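Local coordinates for protein dihydroorotase (Saccharomyces cerevisiae S288C, PDB 6L0I) that probably catalyses the zinc-dependent interconversion of N-carbamoyl-L-aspartate and dihydroorotate, the third step of de novo pyrimidine synthesis, at residues F253-D258 against G302-F307; G20-L25 against I344-F349; T49-V54 against P82-E87. All blocks are in the same frame, centred on the assembly; numbering follows the deposited sequence.

Contact 1 of 3, residues F253-D258 against G302-F307. With ZN (zinc ion), chain E; LMR ((2S)-2-hydroxybutanedioic acid), chain G.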
loop_
_atom_site.group_PDB
_atom_site.type_symbol
_atom_site.label_atom_id
_atom_site.label_comp_id
_atom_site.label_asym_id
_atom_site.label_seq_id
_atom_site.Cartn_x
_atom_site.Cartn_y
_atom_site.Cartn_z
ATOM N N PHE A 253 14.363 -3.842 23.380
ATOM C CA PHE A 253 13.967 -2.954 22.288
ATOM C C PHE A 253 14.934 -1.786 22.233
ATOM O O PHE A 253 15.094 -1.069 23.228
ATOM C CB PHE A 253 12.546 -2.430 22.476
ATOM C CG PHE A 253 11.498 -3.502 22.477
ATOM C CD1 PHE A 253 11.393 -4.389 21.428
ATOM C CD2 PHE A 253 10.614 -3.615 23.537
ATOM C CE1 PHE A 253 10.425 -5.372 21.436
ATOM C CE2 PHE A 253 9.641 -4.592 23.547
ATOM C CZ PHE A 253 9.547 -5.471 22.502
ATOM N N PHE A 254 15.575 -1.583 21.083
ATOM C CA PHE A 254 16.403 -0.397 20.933
ATOM C C PHE A 254 16.348 0.111 19.498
ATOM O O PHE A 254 15.836 -0.547 18.593
ATOM C CB PHE A 254 17.852 -0.643 21.397
ATOM C CG PHE A 254 18.481 -1.923 20.888
ATOM C CD1 PHE A 254 18.440 -3.074 21.647
ATOM C CD2 PHE A 254 19.171 -1.945 19.688
ATOM C CE1 PHE A 254 19.044 -4.232 21.213
ATOM C CE2 PHE A 254 19.774 -3.101 19.235
ATOM C CZ PHE A 254 19.711 -4.250 20.004
ATOM N N PHE A 255 16.898 1.306 19.309
ATOM C CA PHE A 255 16.768 2.031 18.056
ATOM C C PHE A 255 17.634 1.427 16.954
ATOM O O PHE A 255 18.837 1.230 17.136
ATOM C CB PHE A 255 17.154 3.489 18.278
ATOM C CG PHE A 255 17.039 4.350 17.051
ATOM C CD1 PHE A 255 15.882 4.350 16.296
ATOM C CD2 PHE A 255 18.091 5.159 16.660
ATOM C CE1 PHE A 255 15.767 5.148 15.171
ATOM C CE2 PHE A 255 17.987 5.959 15.539
ATOM C CZ PHE A 255 16.816 5.957 14.796
ATOM N N GLY A 256 17.009 1.151 15.801
ATOM C CA GLY A 256 17.709 0.919 14.548
ATOM C C GLY A 256 16.938 1.566 13.412
ATOM O O GLY A 256 15.818 1.171 13.124
ATOM N N SER A 257 17.499 2.582 12.780
ATOM C CA SER A 257 16.693 3.457 11.936
ATOM C C SER A 257 16.186 2.773 10.666
ATOM O O SER A 257 15.093 3.108 10.197
ATOM C CB SER A 257 17.503 4.681 11.550
ATOM O OG SER A 257 18.530 4.291 10.661
ATOM N N ASP A 258 16.957 1.834 10.106
ATOM C CA ASP A 258 16.771 1.351 8.736
ATOM C C ASP A 258 16.632 2.521 7.776
ATOM O O ASP A 258 15.780 2.533 6.878
ATOM C CB ASP A 258 15.578 0.396 8.599
ATOM C CG ASP A 258 15.559 -0.308 7.247
ATOM O OD1 ASP A 258 16.663 -0.549 6.712
ATOM O OD2 ASP A 258 14.455 -0.576 6.690
ATOM N N GLY A 302 17.927 5.241 27.167
ATOM C CA GLY A 302 18.013 3.794 27.049
ATOM C C GLY A 302 17.707 3.306 25.643
ATOM O O GLY A 302 18.421 2.464 25.091
ATOM N N PHE A 303 16.647 3.840 25.034
ATOM C CA PHE A 303 16.246 3.371 23.709
ATOM C C PHE A 303 17.303 3.706 22.664
ATOM O O PHE A 303 17.589 2.901 21.772
ATOM C CB PHE A 303 14.895 3.979 23.333
ATOM C CG PHE A 303 14.408 3.581 21.977
ATOM C CD1 PHE A 303 13.994 2.283 21.727
ATOM C CD2 PHE A 303 14.372 4.499 20.947
ATOM C CE1 PHE A 303 13.541 1.906 20.470
ATOM C CE2 PHE A 303 13.925 4.132 19.677
ATOM C CZ PHE A 303 13.513 2.829 19.445
ATOM N N VAL A 304 17.945 4.863 22.804
ATOM C CA VAL A 304 18.828 5.402 21.774
ATOM C C VAL A 304 20.314 5.201 22.091
ATOM O O VAL A 304 21.154 5.354 21.189
ATOM C CB VAL A 304 18.456 6.888 21.546
ATOM C CG1 VAL A 304 19.609 7.736 21.063
ATOM C CG2 VAL A 304 17.273 6.977 20.588
ATOM N N SER A 305 20.659 4.776 23.307
ATOM C CA SER A 305 22.061 4.601 23.673
ATOM C C SER A 305 22.325 3.307 24.439
ATOM O O SER A 305 22.996 2.404 23.931
ATOM C CB SER A 305 22.522 5.796 24.508
ATOM O OG SER A 305 23.925 5.910 24.473
ATOM N N ASP A 306 21.786 3.209 25.656
ATOM C CA ASP A 306 22.181 2.159 26.596
ATOM C C ASP A 306 21.964 0.763 26.023
ATOM O O ASP A 306 22.896 -0.053 25.962
ATOM C CB ASP A 306 21.407 2.321 27.910
ATOM C CG ASP A 306 21.661 3.669 28.577
ATOM O OD1 ASP A 306 22.662 4.321 28.218
ATOM O OD2 ASP A 306 20.862 4.078 29.456
ATOM N N PHE A 307 20.726 0.462 25.611
ATOM C CA PHE A 307 20.385 -0.917 25.284
ATOM C C PHE A 307 21.135 -1.415 24.060
ATOM O O PHE A 307 21.488 -2.595 24.000
ATOM C CB PHE A 307 18.872 -1.046 25.101
ATOM C CG PHE A 307 18.082 -0.602 26.309
ATOM C CD1 PHE A 307 18.580 -0.799 27.592
ATOM C CD2 PHE A 307 16.854 0.021 26.166
ATOM C CE1 PHE A 307 17.863 -0.392 28.697
ATOM C CE2 PHE A 307 16.141 0.441 27.271
ATOM C CZ PHE A 307 16.645 0.232 28.535
HETATM ZN ZN ZN E . 17.646 -2.362 6.348
HETATM C C1 LMR G . 15.479 -2.987 3.963
HETATM O O1A LMR G . 14.629 -3.904 3.918
HETATM O O1B LMR G . 15.961 -2.733 5.097
HETATM C C2 LMR G . 15.903 -2.231 2.684
HETATM O O2 LMR G . 14.951 -1.319 2.149
HETATM C C3 LMR G . 17.086 -1.372 3.023
HETATM C C4 LMR G . 17.563 -0.781 1.701
HETATM O O4A LMR G . 16.769 -0.210 0.890
HETATM O O4B LMR G . 18.785 -0.859 1.471
#
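Strand 253-255 and helix 302-307 run almost at right angles (98°), and their backbones are nearest where Phe254 CA lies 4.7 Å from Phe303 CA. The strand belongs to the barrel of the amidohydrolase TIM-barrel fold. It pairs with Leu209 of strand 205-209 on one flank and with Met13 of strand 11-15 on the other. The helix packs on the outside of this barrel wall. A single hydrogen bond joins the two segments: Phe255 N donates to Phe303 O at 3.0 Å. Phe307 N bonds five residues back, to Gly302 O, in a pi turn, which leaves Phe303 O, its usual alpha-helical acceptor, to the strand.

The Phe303 ring lies against the strand backbone. Its CG is anti to the backbone N (chi1 179°), and this puts CE1 3.5 Å from Phe254 C. Phe255 N sits above one face of the ring, and Phe255 CB makes a CH-pi contact over the face. The Phe255 ring itself leads off from the helix, its plane inclined 48° to that of Phe303. Val304 CG2 adds a looser contact with Phe255 CB. Ile287 of helix 283-293 closes over Phe255, Phe303 and Val304.

One helical turn on from Phe303, Phe307 CB meets Phe254 CB at 3.9 Å. Phe307 CD2 comes within 3.6 Å of Phe253 O.

Beyond the strand the chain turns into the active site. Asp258 makes no contact with the helix but binds zinc together with His14 and His16. Asp258 OD1 stands 2.1 Å from the zinc ion, and O1B of the bound malate coordinates the same metal at 2.1 Å.

Contact 2 of 3, residues G20-L25 against I344-F349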
loop_
_atom_site.group_PDB
_atom_site.type_symbol
_atom_site.label_atom_id
_atom_site.label_comp_id
_atom_site.label_asym_id
_atom_site.label_seq_id
_atom_site.Cartn_x
_atom_site.Cartn_y
_atom_site.Cartn_z
ATOM N N GLY A 20 29.585 4.966 -3.650
ATOM C CA GLY A 20 29.708 6.061 -4.600
ATOM C C GLY A 20 29.232 7.391 -4.057
ATOM O O GLY A 20 29.340 7.694 -2.860
ATOM N N ALA A 21 28.670 8.199 -4.964
ATOM C CA ALA A 21 28.239 9.544 -4.590
ATOM C C ALA A 21 27.157 9.519 -3.526
ATOM O O ALA A 21 27.088 10.436 -2.701
ATOM C CB ALA A 21 27.736 10.307 -5.815
ATOM N N MET A 22 26.280 8.505 -3.550
ATOM C CA MET A 22 25.264 8.381 -2.509
ATOM C C MET A 22 25.909 8.269 -1.138
ATOM O O MET A 22 25.479 8.913 -0.175
ATOM C CB MET A 22 24.391 7.153 -2.761
ATOM C CG MET A 22 23.310 7.010 -1.693
ATOM S SD MET A 22 21.962 8.061 -2.202
ATOM C CE MET A 22 21.870 9.247 -0.948
ATOM N N CYS A 23 26.938 7.425 -1.041
ATOM C CA CYS A 23 27.668 7.236 0.207
ATOM C C CYS A 23 28.307 8.535 0.695
ATOM O O CYS A 23 28.177 8.902 1.865
ATOM C CB CYS A 23 28.724 6.155 0.002
ATOM S SG CYS A 23 29.559 5.691 1.498
ATOM N N GLU A 24 28.984 9.256 -0.194
ATOM C CA GLU A 24 29.545 10.550 0.182
ATOM C C GLU A 24 28.494 11.500 0.756
ATOM O O GLU A 24 28.789 12.274 1.675
ATOM C CB GLU A 24 30.224 11.175 -1.025
ATOM C CG GLU A 24 31.515 10.477 -1.368
ATOM C CD GLU A 24 32.061 10.942 -2.682
ATOM O OE1 GLU A 24 31.467 11.878 -3.268
ATOM O OE2 GLU A 24 33.070 10.365 -3.132
ATOM N N LEU A 25 27.259 11.456 0.242
ATOM C CA LEU A 25 26.229 12.345 0.775
ATOM C C LEU A 25 25.717 11.851 2.123
ATOM O O LEU A 25 25.398 12.656 3.004
ATOM C CB LEU A 25 25.079 12.475 -0.236
ATOM C CG LEU A 25 23.752 13.177 0.113
ATOM C CD1 LEU A 25 23.910 14.678 0.343
ATOM C CD2 LEU A 25 22.699 12.933 -0.967
ATOM N N ILE A 344 22.282 13.494 -7.311
ATOM C CA ILE A 344 21.541 12.780 -6.266
ATOM C C ILE A 344 20.637 13.749 -5.505
ATOM O O ILE A 344 21.115 14.735 -4.933
ATOM C CB ILE A 344 22.483 12.073 -5.275
ATOM C CG1 ILE A 344 23.372 10.999 -5.931
ATOM C CG2 ILE A 344 21.676 11.524 -4.109
ATOM C CD1 ILE A 344 22.828 10.345 -7.155
ATOM N N SER A 345 19.338 13.444 -5.452
ATOM C CA SER A 345 18.417 14.090 -4.524
ATOM C C SER A 345 17.640 13.023 -3.752
ATOM O O SER A 345 17.256 11.997 -4.320
ATOM C CB SER A 345 17.451 15.033 -5.264
ATOM O OG SER A 345 18.158 15.991 -6.048
ATOM N N ILE A 346 17.433 13.245 -2.453
ATOM C CA ILE A 346 16.646 12.343 -1.617
ATOM C C ILE A 346 15.495 13.124 -1.026
ATOM O O ILE A 346 15.686 14.258 -0.576
ATOM C CB ILE A 346 17.424 11.727 -0.438
ATOM C CG1 ILE A 346 18.769 11.152 -0.817
ATOM C CG2 ILE A 346 16.566 10.698 0.311
ATOM C CD1 ILE A 346 19.658 11.211 0.404
ATOM N N ILE A 347 14.332 12.485 -0.946
ATOM C CA ILE A 347 13.227 12.969 -0.124
ATOM C C ILE A 347 13.409 12.405 1.282
ATOM O O ILE A 347 13.372 11.178 1.450
ATOM C CB ILE A 347 11.872 12.554 -0.702
ATOM C CG1 ILE A 347 11.857 12.755 -2.225
ATOM C CG2 ILE A 347 10.755 13.300 0.008
ATOM C CD1 ILE A 347 12.092 14.187 -2.663
ATOM N N PRO A 348 13.625 13.236 2.294
ATOM C CA PRO A 348 13.747 12.720 3.658
ATOM C C PRO A 348 12.382 12.452 4.279
ATOM O O PRO A 348 11.356 12.989 3.855
ATOM C CB PRO A 348 14.474 13.851 4.395
ATOM C CG PRO A 348 14.021 15.085 3.675
ATOM C CD PRO A 348 13.910 14.681 2.221
ATOM N N PHE A 349 12.394 11.590 5.296
ATOM C CA PHE A 349 11.192 11.244 6.048
ATOM C C PHE A 349 10.545 12.491 6.640
ATOM O O PHE A 349 11.225 13.331 7.234
ATOM C CB PHE A 349 11.566 10.265 7.158
ATOM C CG PHE A 349 10.420 9.847 8.027
ATOM C CD1 PHE A 349 9.227 9.395 7.471
ATOM C CD2 PHE A 349 10.548 9.868 9.401
ATOM C CE1 PHE A 349 8.171 9.000 8.271
ATOM C CE2 PHE A 349 9.499 9.479 10.221
ATOM C CZ PHE A 349 8.310 9.041 9.661
#
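Met22 and Leu25 of helix 20-32 pack on Ile344 and Ile346. The helix follows barrel strand 11-15 in the TIM-barrel fold, and Ile346 lies on strand 345-346, which pairs antiparallel with strand 338-339. No hydrogen bond crosses between the segments; the contact is wholly apolar.

Met22 reaches across to both isoleucines. From CB its chain leaves with CG anti to the backbone N (chi1 -179°), and CB and CG only carry it outward. A bend at chi2 then brings SD to 4.0 Å from Ile344 CG2. A second bend at chi3 turns the methyl into the isoleucine pair. There Met22 CE presses on Ile346 CD1 at 3.3 Å, closer than usual van der Waals contact. The same methyl also touches Ile346 CG1. Met22 CE is 3.9 Å from Ile344 CG2. Pro261 also packs on Met22.

Leu25 uses one branch. It runs past both isoleucines in the opposite sense, and its CD2 meets Ile344 CG2 at 3.6 Å. Further along the strand segment, Ile347 packs on Tyr270 of the second subunit. At the exposed end of the contact, Ala21 CB lies 4.4 Å from Ile344 CG1.

Contact 3 of 3, residues T49-V54 against P82-E87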
loop_
_atom_site.group_PDB
_atom_site.type_symbol
_atom_site.label_atom_id
_atom_site.label_comp_id
_atom_site.label_asym_id
_atom_site.label_seq_id
_atom_site.Cartn_x
_atom_site.Cartn_y
_atom_site.Cartn_z
ATOM N N THR A 49 30.408 -9.985 1.038
ATOM C CA THR A 49 30.602 -11.357 1.496
ATOM C C THR A 49 32.072 -11.768 1.554
ATOM O O THR A 49 32.354 -12.963 1.661
ATOM C CB THR A 49 29.829 -12.350 0.607
ATOM O OG1 THR A 49 30.472 -12.471 -0.668
ATOM C CG2 THR A 49 28.377 -11.903 0.398
ATOM N N THR A 50 33.020 -10.822 1.497
ATOM C CA THR A 50 34.441 -11.151 1.618
ATOM C C THR A 50 35.154 -10.197 2.571
ATOM O O THR A 50 34.722 -9.060 2.813
ATOM C CB THR A 50 35.191 -11.131 0.265
ATOM O OG1 THR A 50 35.068 -9.843 -0.359
ATOM C CG2 THR A 50 34.674 -12.204 -0.669
ATOM N N LEU A 51 36.289 -10.686 3.080
ATOM C CA LEU A 51 37.087 -9.940 4.045
ATOM C C LEU A 51 37.636 -8.653 3.445
ATOM O O LEU A 51 37.535 -7.584 4.058
ATOM C CB LEU A 51 38.225 -10.818 4.553
ATOM C CG LEU A 51 38.234 -11.201 6.031
ATOM C CD1 LEU A 51 39.603 -11.750 6.405
ATOM C CD2 LEU A 51 37.915 -9.996 6.878
ATOM N N ASP A 52 38.240 -8.735 2.253
ATOM C CA ASP A 52 38.856 -7.554 1.649
ATOM C C ASP A 52 37.833 -6.448 1.419
ATOM O O ASP A 52 38.125 -5.266 1.633
ATOM C CB ASP A 52 39.541 -7.921 0.327
ATOM C CG ASP A 52 40.977 -8.375 0.515
ATOM O OD1 ASP A 52 41.228 -9.605 0.528
ATOM O OD2 ASP A 52 41.859 -7.496 0.649
ATOM N N ARG A 53 36.621 -6.821 0.998
ATOM C CA ARG A 53 35.597 -5.828 0.683
ATOM C C ARG A 53 35.074 -5.134 1.938
ATOM O O ARG A 53 34.913 -3.904 1.954
ATOM C CB ARG A 53 34.453 -6.492 -0.078
ATOM C CG ARG A 53 33.343 -5.545 -0.469
ATOM C CD ARG A 53 33.295 -5.365 -1.983
ATOM N NE ARG A 53 32.188 -4.499 -2.368
ATOM C CZ ARG A 53 30.942 -4.930 -2.536
ATOM N NH1 ARG A 53 30.660 -6.217 -2.352
ATOM N NH2 ARG A 53 29.981 -4.082 -2.878
ATOM N N VAL A 54 34.807 -5.899 3.005
ATOM C CA VAL A 54 34.285 -5.271 4.214
ATOM C C VAL A 54 35.335 -4.363 4.848
ATOM O O VAL A 54 34.991 -3.325 5.435
ATOM C CB VAL A 54 33.750 -6.328 5.204
ATOM C CG1 VAL A 54 34.878 -7.021 5.976
ATOM C CG2 VAL A 54 32.766 -5.667 6.173
ATOM N N PRO A 82 32.189 -21.139 7.112
ATOM C CA PRO A 82 32.572 -20.971 8.529
ATOM C C PRO A 82 33.991 -20.469 8.707
ATOM O O PRO A 82 34.254 -19.683 9.627
ATOM C CB PRO A 82 32.396 -22.382 9.112
ATOM C CG PRO A 82 31.377 -23.022 8.234
ATOM C CD PRO A 82 31.635 -22.483 6.853
ATOM N N ASP A 83 34.913 -20.902 7.839
ATOM C CA ASP A 83 36.295 -20.436 7.918
ATOM C C ASP A 83 36.368 -18.917 7.820
ATOM O O ASP A 83 37.150 -18.277 8.535
ATOM C CB ASP A 83 37.133 -21.096 6.814
ATOM C CG ASP A 83 38.615 -20.736 6.894
ATOM O OD1 ASP A 83 39.237 -20.987 7.952
ATOM O OD2 ASP A 83 39.155 -20.207 5.893
ATOM N N LEU A 84 35.541 -18.320 6.958
ATOM C CA LEU A 84 35.561 -16.871 6.811
ATOM C C LEU A 84 34.983 -16.185 8.045
ATOM O O LEU A 84 35.485 -15.138 8.467
ATOM C CB LEU A 84 34.809 -16.476 5.540
ATOM C CG LEU A 84 34.474 -15.006 5.295
ATOM C CD1 LEU A 84 35.743 -14.144 5.261
ATOM C CD2 LEU A 84 33.676 -14.864 4.000
ATOM N N ILE A 85 33.959 -16.780 8.665
ATOM C CA ILE A 85 33.366 -16.200 9.874
ATOM C C ILE A 85 34.406 -16.098 10.984
ATOM O O ILE A 85 34.579 -15.041 11.607
ATOM C CB ILE A 85 32.141 -17.025 10.315
ATOM C CG1 ILE A 85 31.028 -16.913 9.273
ATOM C CG2 ILE A 85 31.648 -16.597 11.702
ATOM C CD1 ILE A 85 30.667 -15.483 8.925
ATOM N N HIS A 86 35.119 -17.196 11.242
ATOM C CA HIS A 86 36.193 -17.192 12.231
ATOM C C HIS A 86 37.284 -16.186 11.874
ATOM O O HIS A 86 37.715 -15.399 12.723
ATOM C CB HIS A 86 36.789 -18.597 12.352
ATOM C CG HIS A 86 35.840 -19.614 12.904
ATOM N ND1 HIS A 86 35.448 -19.624 14.226
ATOM C CD2 HIS A 86 35.210 -20.658 12.315
ATOM C CE1 HIS A 86 34.617 -20.630 14.428
ATOM N NE2 HIS A 86 34.451 -21.271 13.283
ATOM N N GLU A 87 37.752 -16.209 10.620
ATOM C CA GLU A 87 38.854 -15.338 10.215
ATOM C C GLU A 87 38.463 -13.868 10.303
ATOM O O GLU A 87 39.246 -13.035 10.775
ATOM C CB GLU A 87 39.307 -15.692 8.798
ATOM C CG GLU A 87 40.493 -14.888 8.280
ATOM C CD GLU A 87 40.581 -14.883 6.751
ATOM O OE1 GLU A 87 39.554 -15.160 6.089
ATOM O OE2 GLU A 87 41.673 -14.593 6.210
#
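Two successive outer helices of the TIM barrel, 51-64 and 82-90, meet near their N-terminal ends through Leu51, Leu84 and Glu87. Thr50 is the N-cap residue of the first helix. The contact is at the surface, away from the metal site.

Leu84 supplies the apolar part. Its CG is anti to the backbone N (chi1 169°), and its two methyls part toward different partners. CD1 lies 3.9 Å from Leu51 CG, and the two leucine side chains lie alongside, pointing opposite ways. CD2 rests on the backbone just before helix 51-64, 3.3 Å from Thr49 O.

Glu87 comes in obliquely across Leu51. Its extended chain lays the carboxylate flat beneath a methyl. Leu51 CD1 stands over the carboxylate face, 3.3 Å from Glu87 CD. The two oxygens are almost equally near: Leu51 CD1 is 3.4 Å from Glu87 OE1 and 3.5 Å from Glu87 OE2. With an alanine at Glu87, this methyl would probably lose the flat group it rests on, opening a gap beside Leu51 and leaving its side chain freer to turn.

The second helix is also held on another face, where His86 ND1 is hydrogen-bonded to Glu130. Between the two segments there is neither hydrogen bond nor salt bridge. The glutamate therefore serves here through its shape, as a flat surface for a leucine methyl, rather than through its charge.

How the contacts relate
Contacts 1 and 2 are buried, whereas contact 3 lies on the surface. Contact 1 alone includes a barrel strand, and it alone joins its segments by a backbone hydrogen bond; phenylalanine side chains make most of the rest, and its strand leads into a zinc ligand. Contact 2 relies on methyl and thioether packing to bring a helix from near the start of the chain to a late hairpin. Contact 3 joins two outer helices with leucines and the hydrocarbon and carboxylate of a glutamate. No element is shared between the contacts. Along the chain, contacts 1 and 3 both fall within the long loop closed by contact 2, whose nearest atoms are about 8 Å from contact 1.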